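Local coordinates for protein titin (Homo sapiens, PDB 3LCY) that is a giant protein of the muscle sarcomere, here represented by two tandem A-band immunoglobulin domains with a probably structural, scaffolding role, at residues 21-32 with 61-72; 166-177 with 187-195. All blocks are in the same frame, centred on the assembly; numbering follows the deposited sequence.

Contact 1: residues 21-32 with 61-72; sequences LGEAAQLSCQIV and RTHTLTVMTEEQ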
loop_
_atom_site.group_PDB
_atom_site.type_symbol
_atom_site.label_atom_id
_atom_site.label_comp_id
_atom_site.label_asym_id
_atom_site.label_seq_id
_atom_site.Cartn_x
_atom_site.Cartn_y
_atom_site.Cartn_z
ATOM N N LEU A 21 -6.467 6.489 -5.272
ATOM C CA LEU A 21 -5.100 6.370 -5.759
ATOM C C LEU A 21 -4.954 7.103 -7.088
ATOM O O LEU A 21 -5.736 6.890 -8.014
ATOM C CB LEU A 21 -4.709 4.899 -5.913
ATOM C CG LEU A 21 -3.301 4.621 -6.448
ATOM C CD1 LEU A 21 -2.253 5.333 -5.604
ATOM C CD2 LEU A 21 -3.025 3.128 -6.495
ATOM N N GLY A 22 -3.954 7.972 -7.171
ATOM C CA GLY A 22 -3.741 8.768 -8.364
ATOM C C GLY A 22 -4.242 10.189 -8.194
ATOM O O GLY A 22 -3.906 11.073 -8.980
ATOM N N GLU A 23 -5.052 10.406 -7.163
ATOM C CA GLU A 23 -5.599 11.730 -6.886
ATOM C C GLU A 23 -4.882 12.396 -5.716
ATOM O O GLU A 23 -4.053 11.778 -5.050
ATOM C CB GLU A 23 -7.100 11.641 -6.604
ATOM C CG GLU A 23 -7.913 11.138 -7.783
ATOM C CD GLU A 23 -7.840 12.070 -8.980
ATOM O OE1 GLU A 23 -7.595 13.280 -8.784
ATOM O OE2 GLU A 23 -8.032 11.591 -10.118
ATOM N N ALA A 24 -5.209 13.660 -5.473
ATOM C CA ALA A 24 -4.571 14.429 -4.411
ATOM C C ALA A 24 -5.149 14.092 -3.040
ATOM O O ALA A 24 -6.347 13.839 -2.902
ATOM C CB ALA A 24 -4.698 15.918 -4.686
ATOM N N ALA A 25 -4.285 14.097 -2.030
ATOM C CA ALA A 25 -4.704 13.860 -0.656
ATOM C C ALA A 25 -4.275 15.023 0.229
ATOM O O ALA A 25 -3.102 15.392 0.259
ATOM C CB ALA A 25 -4.119 12.556 -0.141
ATOM N N GLN A 26 -5.237 15.605 0.937
ATOM C CA GLN A 26 -4.954 16.716 1.840
ATOM C C GLN A 26 -4.936 16.272 3.298
ATOM O O GLN A 26 -5.957 15.856 3.844
ATOM C CB GLN A 26 -5.970 17.847 1.651
ATOM C CG GLN A 26 -5.687 18.749 0.459
ATOM C CD GLN A 26 -6.702 19.869 0.317
ATOM O OE1 GLN A 26 -6.451 21.006 0.717
ATOM N NE2 GLN A 26 -7.857 19.551 -0.257
ATOM N N LEU A 27 -3.766 16.358 3.921
ATOM C CA LEU A 27 -3.642 16.079 5.346
ATOM C C LEU A 27 -3.434 17.390 6.090
ATOM O O LEU A 27 -2.422 18.065 5.905
ATOM C CB LEU A 27 -2.484 15.118 5.619
ATOM C CG LEU A 27 -2.563 13.752 4.932
ATOM C CD1 LEU A 27 -1.595 13.682 3.758
ATOM C CD2 LEU A 27 -2.284 12.632 5.925
ATOM N N SER A 28 -4.397 17.755 6.929
ATOM C CA SER A 28 -4.369 19.059 7.577
ATOM C C SER A 28 -4.445 18.987 9.099
ATOM O O SER A 28 -4.911 17.998 9.667
ATOM C CB SER A 28 -5.502 19.937 7.041
ATOM O OG SER A 28 -5.445 21.240 7.593
ATOM N N CYS A 29 -3.987 20.052 9.749
ATOM C CA CYS A 29 -4.053 20.166 11.199
ATOM C C CYS A 29 -3.901 21.627 11.607
ATOM O O CYS A 29 -3.354 22.436 10.856
ATOM C CB CYS A 29 -2.962 19.321 11.859
ATOM S SG CYS A 29 -1.282 19.912 11.555
ATOM N N GLN A 30 -4.330 21.998 12.803
ATOM C CA GLN A 30 -4.128 23.334 13.317
ATOM C C GLN A 30 -3.284 23.383 14.543
ATOM O O GLN A 30 -3.623 22.823 15.521
ATOM C CB GLN A 30 -5.440 23.931 13.696
ATOM C CG GLN A 30 -6.465 23.756 12.729
ATOM C CD GLN A 30 -7.400 24.857 12.778
ATOM O OE1 GLN A 30 -7.283 25.723 13.596
ATOM N NE2 GLN A 30 -8.341 24.858 11.892
ATOM N N ILE A 31 -2.195 24.109 14.474
ATOM C CA ILE A 31 -1.294 24.312 15.573
ATOM C C ILE A 31 -0.959 25.782 15.726
ATOM O O ILE A 31 -0.575 26.434 14.806
ATOM C CB ILE A 31 -0.031 23.534 15.362
ATOM C CG1 ILE A 31 -0.358 22.083 15.068
ATOM C CG2 ILE A 31 0.813 23.613 16.543
ATOM C CD1 ILE A 31 0.702 21.325 14.405
ATOM N N VAL A 32 -1.146 26.295 16.931
ATOM C CA VAL A 32 -0.901 27.698 17.208
ATOM C C VAL A 32 0.198 27.930 18.230
ATOM O O VAL A 32 0.283 27.234 19.232
ATOM C CB VAL A 32 -2.189 28.383 17.678
ATOM C CG1 VAL A 32 -3.184 28.456 16.545
ATOM C CG2 VAL A 32 -2.786 27.629 18.836
ATOM N N ARG A 61 -1.476 29.016 11.165
ATOM C CA ARG A 61 -2.407 28.338 12.054
ATOM C C ARG A 61 -2.822 26.971 11.508
ATOM O O ARG A 61 -2.786 25.975 12.208
ATOM C CB ARG A 61 -3.638 29.199 12.313
ATOM C CG ARG A 61 -3.315 30.545 12.897
ATOM C CD ARG A 61 -4.550 31.401 13.059
ATOM N NE ARG A 61 -5.190 31.228 14.358
ATOM C CZ ARG A 61 -6.328 30.573 14.545
ATOM N NH1 ARG A 61 -6.955 30.024 13.518
ATOM N NH2 ARG A 61 -6.841 30.468 15.760
ATOM N N THR A 62 -3.212 26.942 10.242
ATOM C CA THR A 62 -3.649 25.713 9.616
ATOM C C THR A 62 -2.572 25.207 8.700
ATOM O O THR A 62 -2.134 25.908 7.809
ATOM C CB THR A 62 -4.916 25.919 8.800
ATOM O OG1 THR A 62 -5.918 26.491 9.629
ATOM C CG2 THR A 62 -5.411 24.598 8.279
ATOM N N HIS A 63 -2.149 23.976 8.925
ATOM C CA HIS A 63 -1.090 23.409 8.121
ATOM C C HIS A 63 -1.547 22.184 7.357
ATOM O O HIS A 63 -1.973 21.202 7.930
ATOM C CB HIS A 63 0.096 23.116 9.019
ATOM C CG HIS A 63 0.254 24.120 10.108
ATOM N ND1 HIS A 63 0.534 25.442 9.858
ATOM C CD2 HIS A 63 0.125 24.014 11.449
ATOM C CE1 HIS A 63 0.589 26.102 10.995
ATOM N NE2 HIS A 63 0.349 25.259 11.976
ATOM N N THR A 64 -1.425 22.267 6.044
ATOM C CA THR A 64 -1.874 21.221 5.163
ATOM C C THR A 64 -0.783 20.691 4.268
ATOM O O THR A 64 -0.047 21.439 3.669
ATOM C CB THR A 64 -3.038 21.703 4.268
ATOM O OG1 THR A 64 -4.056 22.287 5.073
ATOM C CG2 THR A 64 -3.639 20.553 3.513
ATOM N N LEU A 65 -0.701 19.376 4.191
ATOM C CA LEU A 65 0.196 18.688 3.273
ATOM C C LEU A 65 -0.625 18.038 2.169
ATOM O O LEU A 65 -1.607 17.348 2.442
ATOM C CB LEU A 65 1.017 17.625 4.005
ATOM C CG LEU A 65 1.830 16.682 3.111
ATOM C CD1 LEU A 65 2.900 17.449 2.353
ATOM C CD2 LEU A 65 2.452 15.553 3.920
ATOM N N THR A 66 -0.238 18.269 0.926
ATOM C CA THR A 66 -0.962 17.688 -0.184
ATOM C C THR A 66 -0.088 16.658 -0.853
ATOM O O THR A 66 1.007 16.963 -1.300
ATOM C CB THR A 66 -1.345 18.743 -1.227
ATOM O OG1 THR A 66 -2.171 19.738 -0.621
ATOM C CG2 THR A 66 -2.102 18.103 -2.376
ATOM N N VAL A 67 -0.586 15.436 -0.932
ATOM C CA VAL A 67 0.166 14.372 -1.562
ATOM C C VAL A 67 -0.510 13.984 -2.857
ATOM O O VAL A 67 -1.689 13.663 -2.871
ATOM C CB VAL A 67 0.236 13.124 -0.669
ATOM C CG1 VAL A 67 0.998 12.009 -1.364
ATOM C CG2 VAL A 67 0.863 13.457 0.668
ATOM N N MET A 68 0.240 14.013 -3.948
ATOM C CA MET A 68 -0.323 13.627 -5.219
ATOM C C MET A 68 0.054 12.171 -5.278
ATOM O O MET A 68 1.181 11.821 -5.592
ATOM C CB MET A 68 0.322 14.405 -6.357
ATOM C CG MET A 68 0.322 15.902 -6.160
ATOM S SD MET A 68 -1.292 16.590 -5.804
ATOM C CE MET A 68 -2.173 16.205 -7.301
ATOM N N THR A 69 -0.906 11.320 -4.965
ATOM C CA THR A 69 -0.670 9.931 -4.941
ATOM C C THR A 69 -0.427 9.322 -6.281
ATOM O O THR A 69 -1.070 9.619 -7.203
ATOM C CB THR A 69 -1.782 9.234 -4.204
ATOM O OG1 THR A 69 -2.966 9.238 -4.982
ATOM C CG2 THR A 69 -2.038 9.919 -2.955
ATOM N N GLU A 70 0.560 8.461 -6.356
ATOM C CA GLU A 70 0.866 7.794 -7.568
ATOM C C GLU A 70 0.942 6.311 -7.387
ATOM O O GLU A 70 0.669 5.582 -8.267
ATOM C CB GLU A 70 2.171 8.307 -8.119
ATOM C CG GLU A 70 3.200 8.579 -7.086
ATOM C CD GLU A 70 4.578 8.780 -7.632
ATOM O OE1 GLU A 70 4.747 8.728 -8.828
ATOM O OE2 GLU A 70 5.508 8.991 -6.874
ATOM N N GLU A 71 1.327 5.884 -6.208
ATOM C CA GLU A 71 1.575 4.491 -5.920
ATOM C C GLU A 71 1.074 4.085 -4.575
ATOM O O GLU A 71 0.845 4.871 -3.749
ATOM C CB GLU A 71 3.057 4.167 -6.056
ATOM C CG GLU A 71 3.909 4.813 -5.026
ATOM C CD GLU A 71 5.347 4.461 -5.097
ATOM O OE1 GLU A 71 5.735 3.703 -5.951
ATOM O OE2 GLU A 71 6.114 4.961 -4.299
ATOM N N GLN A 72 0.905 2.802 -4.387
ATOM C CA GLN A 72 0.385 2.242 -3.170
ATOM C C GLN A 72 1.187 2.577 -1.961
ATOM O O GLN A 72 0.685 2.659 -0.915
ATOM C CB GLN A 72 0.219 0.743 -3.302
ATOM C CG GLN A 72 -1.117 0.377 -3.744
ATOM C CD GLN A 72 -1.282 -1.055 -4.064
ATOM O OE1 GLN A 72 -2.366 -1.547 -4.113
ATOM N NE2 GLN A 72 -0.222 -1.723 -4.280
#
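Thr69 reaches across to Gly22 and Glu23 where, in an immunoglobulin I-set domain, strand B begins and strand E ends, antiparallel neighbours in the A-B-E-D sheet. Its OG1 works twice: it accepts the N-H of Gly22 at 2.7 Å and donates to Glu23 O at 2.8 Å, in the carbonyl plane on a lone pair. Thr69 N also donates to Glu23 O, from above that plane, so one carbonyl is gripped by two donors of one residue. A hydroxyl suits the place because it can accept from one backbone group while donating to another; chi1 of 72°, between the backbone N and carbonyl carbon, turns it to both. Gly22, with phi 102°, takes a turn that a side chain would obstruct.

Between the strands, paired backbone bonds join Ala25 with Val67, Leu27 with Leu65 and Cys29 with His63. Ala25, Val67, Leu27 and Leu65, small or aliphatic, face the core together with Cys29, which touches Cys80. On the opposite face Ser28 OG and Thr64 OG1 share a hydrogen bond of 3.1 Å, polar groups suited to a partly exposed surface.

The buried His63 spans the far end: ND1 pairs with Ser58 OG, while NE2 donates to a lone pair of Ile31 O at 3.2 Å, 17° out of the ring plane.

Contact 2: residues 166-177 with 187-195; sequences VQRKTHAGKYKV and DAILDVEIQ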
loop_
_atom_site.group_PDB
_atom_site.type_symbol
_atom_site.label_atom_id
_atom_site.label_comp_id
_atom_site.label_asym_id
_atom_site.label_seq_id
_atom_site.Cartn_x
_atom_site.Cartn_y
_atom_site.Cartn_z
ATOM N N VAL A 166 6.183 -30.449 -7.340
ATOM C CA VAL A 166 5.263 -30.525 -8.455
ATOM C C VAL A 166 5.411 -31.768 -9.319
ATOM O O VAL A 166 6.514 -32.214 -9.619
ATOM C CB VAL A 166 5.368 -29.278 -9.342
ATOM C CG1 VAL A 166 5.201 -28.035 -8.502
ATOM C CG2 VAL A 166 6.688 -29.261 -10.077
ATOM N N GLN A 167 4.266 -32.305 -9.711
ATOM C CA GLN A 167 4.184 -33.472 -10.566
ATOM C C GLN A 167 3.170 -33.099 -11.634
ATOM O O GLN A 167 2.210 -32.394 -11.354
ATOM C CB GLN A 167 3.757 -34.702 -9.776
ATOM C CG GLN A 167 4.841 -35.233 -8.864
ATOM C CD GLN A 167 6.120 -35.544 -9.611
ATOM O OE1 GLN A 167 6.095 -35.848 -10.797
ATOM N NE2 GLN A 167 7.245 -35.469 -8.918
ATOM N N ARG A 168 3.375 -33.569 -12.855
ATOM C CA ARG A 168 2.474 -33.224 -13.946
ATOM C C ARG A 168 1.031 -33.662 -13.743
ATOM O O ARG A 168 0.110 -32.912 -14.034
ATOM C CB ARG A 168 3.006 -33.784 -15.265
ATOM C CG ARG A 168 2.107 -33.520 -16.446
ATOM C CD ARG A 168 2.653 -34.144 -17.713
ATOM N NE ARG A 168 1.711 -34.000 -18.818
ATOM C CZ ARG A 168 2.016 -34.192 -20.096
ATOM N NH1 ARG A 168 3.246 -34.539 -20.447
ATOM N NH2 ARG A 168 1.086 -34.034 -21.026
ATOM N N LYS A 169 0.822 -34.865 -13.241
ATOM C CA LYS A 169 -0.535 -35.331 -13.029
ATOM C C LYS A 169 -1.279 -34.486 -12.007
ATOM O O LYS A 169 -2.450 -34.172 -12.179
ATOM C CB LYS A 169 -0.520 -36.791 -12.581
ATOM C CG LYS A 169 -1.796 -37.270 -11.929
ATOM C CD LYS A 169 -1.619 -38.687 -11.421
ATOM C CE LYS A 169 -2.639 -39.035 -10.353
ATOM N NZ LYS A 169 -2.360 -40.359 -9.735
ATOM N N THR A 170 -0.596 -34.133 -10.931
ATOM C CA THR A 170 -1.199 -33.341 -9.866
ATOM C C THR A 170 -1.171 -31.804 -9.922
ATOM O O THR A 170 -2.079 -31.165 -9.416
ATOM C CB THR A 170 -0.640 -33.783 -8.513
ATOM O OG1 THR A 170 -1.228 -32.995 -7.479
ATOM C CG2 THR A 170 0.856 -33.604 -8.483
ATOM N N HIS A 171 -0.143 -31.210 -10.518
ATOM C CA HIS A 171 -0.043 -29.767 -10.548
ATOM C C HIS A 171 -0.235 -29.066 -11.862
ATOM O O HIS A 171 -0.454 -27.907 -11.889
ATOM C CB HIS A 171 1.298 -29.358 -9.970
ATOM C CG HIS A 171 1.447 -29.657 -8.520
ATOM N ND1 HIS A 171 1.174 -28.736 -7.550
ATOM C CD2 HIS A 171 1.850 -30.763 -7.875
ATOM C CE1 HIS A 171 1.387 -29.264 -6.368
ATOM N NE2 HIS A 171 1.790 -30.497 -6.541
ATOM N N ALA A 172 -0.140 -29.780 -12.955
ATOM C CA ALA A 172 -0.361 -29.186 -14.270
ATOM C C ALA A 172 -1.812 -28.739 -14.428
ATOM O O ALA A 172 -2.703 -29.257 -13.756
ATOM C CB ALA A 172 0.020 -30.164 -15.369
ATOM N N GLY A 173 -2.043 -27.770 -15.310
ATOM C CA GLY A 173 -3.390 -27.298 -15.578
ATOM C C GLY A 173 -3.579 -25.802 -15.407
ATOM O O GLY A 173 -2.617 -25.057 -15.213
ATOM N N LYS A 174 -4.832 -25.363 -15.483
ATOM C CA LYS A 174 -5.162 -23.949 -15.358
ATOM C C LYS A 174 -5.333 -23.524 -13.902
ATOM O O LYS A 174 -5.924 -24.246 -13.098
ATOM C CB LYS A 174 -6.433 -23.619 -16.145
ATOM C CG LYS A 174 -6.198 -23.102 -17.557
ATOM C CD LYS A 174 -5.913 -24.227 -18.534
ATOM C CE LYS A 174 -5.884 -23.711 -19.965
ATOM N NZ LYS A 174 -5.637 -24.799 -20.950
ATOM N N TYR A 175 -4.807 -22.347 -13.575
ATOM C CA TYR A 175 -4.962 -21.768 -12.247
ATOM C C TYR A 175 -5.617 -20.399 -12.357
ATOM O O TYR A 175 -5.340 -19.649 -13.292
ATOM C CB TYR A 175 -3.604 -21.623 -11.560
ATOM C CG TYR A 175 -3.008 -22.916 -11.059
ATOM C CD1 TYR A 175 -2.472 -23.844 -11.940
ATOM C CD2 TYR A 175 -2.966 -23.203 -9.700
ATOM C CE1 TYR A 175 -1.920 -25.027 -11.484
ATOM C CE2 TYR A 175 -2.417 -24.382 -9.234
ATOM C CZ TYR A 175 -1.893 -25.290 -10.131
ATOM O OH TYR A 175 -1.345 -26.465 -9.672
ATOM N N LYS A 176 -6.487 -20.071 -11.408
ATOM C CA LYS A 176 -7.092 -18.744 -11.375
ATOM C C LYS A 176 -6.759 -18.008 -10.084
ATOM O O LYS A 176 -7.005 -18.516 -8.988
ATOM C CB LYS A 176 -8.613 -18.811 -11.542
ATOM C CG LYS A 176 -9.271 -17.432 -11.525
ATOM C CD LYS A 176 -10.716 -17.477 -11.052
ATOM C CE LYS A 176 -11.635 -18.089 -12.092
ATOM N NZ LYS A 176 -13.062 -18.033 -11.658
ATOM N N VAL A 177 -6.196 -16.815 -10.219
ATOM C CA VAL A 177 -5.974 -15.945 -9.074
ATOM C C VAL A 177 -7.026 -14.841 -9.077
ATOM O O VAL A 177 -7.202 -14.142 -10.077
ATOM C CB VAL A 177 -4.562 -15.334 -9.086
ATOM C CG1 VAL A 177 -4.274 -14.687 -10.432
ATOM C CG2 VAL A 177 -4.416 -14.329 -7.955
ATOM N N ASP A 187 -9.602 -11.109 -12.106
ATOM C CA ASP A 187 -8.978 -12.423 -12.068
ATOM C C ASP A 187 -8.095 -12.666 -13.284
ATOM O O ASP A 187 -8.237 -12.008 -14.316
ATOM C CB ASP A 187 -10.035 -13.526 -11.953
ATOM C CG ASP A 187 -10.831 -13.708 -13.229
ATOM O OD1 ASP A 187 -10.281 -14.270 -14.199
ATOM O OD2 ASP A 187 -12.012 -13.302 -13.261
ATOM N N ALA A 188 -7.177 -13.616 -13.149
ATOM C CA ALA A 188 -6.290 -13.986 -14.241
ATOM C C ALA A 188 -6.083 -15.494 -14.246
ATOM O O ALA A 188 -6.061 -16.128 -13.192
ATOM C CB ALA A 188 -4.958 -13.266 -14.112
ATOM N N ILE A 189 -5.942 -16.068 -15.434
ATOM C CA ILE A 189 -5.746 -17.506 -15.560
ATOM C C ILE A 189 -4.321 -17.846 -15.986
ATOM O O ILE A 189 -3.834 -17.373 -17.014
ATOM C CB ILE A 189 -6.752 -18.133 -16.541
ATOM C CG1 ILE A 189 -8.157 -18.116 -15.934
ATOM C CG2 ILE A 189 -6.342 -19.553 -16.891
ATOM C CD1 ILE A 189 -9.212 -18.762 -16.805
ATOM N N LEU A 190 -3.658 -18.669 -15.181
ATOM C CA LEU A 190 -2.283 -19.072 -15.450
ATOM C C LEU A 190 -2.232 -20.541 -15.845
ATOM O O LEU A 190 -2.673 -21.409 -15.092
ATOM C CB LEU A 190 -1.399 -18.836 -14.222
ATOM C CG LEU A 190 -1.265 -17.417 -13.659
ATOM C CD1 LEU A 190 -2.569 -16.925 -13.057
ATOM C CD2 LEU A 190 -0.162 -17.378 -12.616
ATOM N N ASP A 191 -1.693 -20.815 -17.028
ATOM C CA ASP A 191 -1.566 -22.185 -17.503
ATOM C C ASP A 191 -0.240 -22.779 -17.042
ATOM O O ASP A 191 0.827 -22.345 -17.473
ATOM C CB ASP A 191 -1.664 -22.236 -19.027
ATOM C CG ASP A 191 -1.991 -23.621 -19.539
ATOM O OD1 ASP A 191 -2.682 -24.373 -18.818
ATOM O OD2 ASP A 191 -1.561 -23.959 -20.662
ATOM N N VAL A 192 -0.312 -23.771 -16.161
ATOM C CA VAL A 192 0.889 -24.383 -15.605
ATOM C C VAL A 192 1.232 -25.706 -16.281
ATOM O O VAL A 192 0.374 -26.574 -16.445
ATOM C CB VAL A 192 0.755 -24.614 -14.087
ATOM C CG1 VAL A 192 1.906 -25.458 -13.575
ATOM C CG2 VAL A 192 0.695 -23.284 -13.350
ATOM N N GLU A 193 2.490 -25.863 -16.664
ATOM C CA GLU A 193 2.955 -27.074 -17.316
ATOM C C GLU A 193 4.140 -27.639 -16.539
ATOM O O GLU A 193 5.002 -26.890 -16.101
ATOM C CB GLU A 193 3.365 -26.766 -18.754
ATOM C CG GLU A 193 3.315 -27.956 -19.688
ATOM C CD GLU A 193 1.913 -28.269 -20.170
ATOM O OE1 GLU A 193 1.493 -29.435 -20.060
ATOM O OE2 GLU A 193 1.231 -27.353 -20.662
ATOM N N ILE A 194 4.184 -28.956 -16.366
ATOM C CA ILE A 194 5.279 -29.584 -15.633
ATOM C C ILE A 194 6.234 -30.309 -16.577
ATOM O O ILE A 194 5.818 -31.148 -17.366
ATOM C CB ILE A 194 4.756 -30.572 -14.582
ATOM C CG1 ILE A 194 3.608 -29.947 -13.793
ATOM C CG2 ILE A 194 5.871 -30.992 -13.648
ATOM C CD1 ILE A 194 3.982 -28.679 -13.076
ATOM N N GLN A 195 7.519 -29.977 -16.486
ATOM C CA GLN A 195 8.547 -30.577 -17.329
ATOM C C GLN A 195 9.479 -31.489 -16.557
ATOM O O GLN A 195 10.031 -31.089 -15.537
ATOM C CB GLN A 195 9.419 -29.483 -17.947
ATOM C CG GLN A 195 8.826 -28.721 -19.100
ATOM C CD GLN A 195 9.645 -27.487 -19.430
ATOM O OE1 GLN A 195 10.095 -26.775 -18.534
ATOM N NE2 GLN A 195 9.846 -27.231 -20.716
#
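Ile194 packs its side chain against the short helix 168-171 from the last strand of the second immunoglobulin I-set domain. From its CB, 3.7 Å from Arg168 CB, the side chain leads to CG1, which lies 3.5 Å from Arg168 CA and also meets Gln167 O and Ala172 CB. CG2 approaches Arg168 N, and the tip, CD1, ends 4.0 Å from Val166 CB, with His171 CB slightly farther off. A branched aliphatic chain suits this buried place, since one arm, CG2, lies at the start of the helical turn, while the CG1-CD1 arm also reaches Val166, His171 and Ala172.

Beyond it, strands F and G pair as a hairpin. Gly173 exchanges two backbone bonds with Val192, Tyr175 with Leu190 and Val177 with Ala188. Tyr175 is large enough to span inward: CD1 touches Val192 CG2 at 3.5 Å, and OH donates to a lone pair of His171 O at 2.8 Å, tying the ring to the end of the helix. On the other face Lys174 bends at chi2 (80°), laying CD 3.2 Å from Asp191 OD1; its NZ makes a long salt bridge to that oxygen.

Strand 185-195 sits between 173-180 and the parallel strand 112-116, while strand 134-139 flanks 173-180 and stacks His139 on Tyr175.

Overall arrangement
Contact 1 precedes contact 2 along the chain, each in its own immunoglobulin domain. Their centres are 44 Å apart, on opposite sides of the centre of the chain, and their nearest atoms are about 14 Å apart, so they do not touch. The first joins the two central strands of a four-stranded antiparallel sheet, partners distant in sequence; the second joins a hairpin, consecutive strands in a mixed sheet. They thus represent the two opposing sheets of the immunoglobulin sandwich, sampled in successive domains. The long strand 88-103 runs out of the first domain toward the second, giving the extended tandem in which each domain carries its own core, consistent with titin's architecture as a chain of modules.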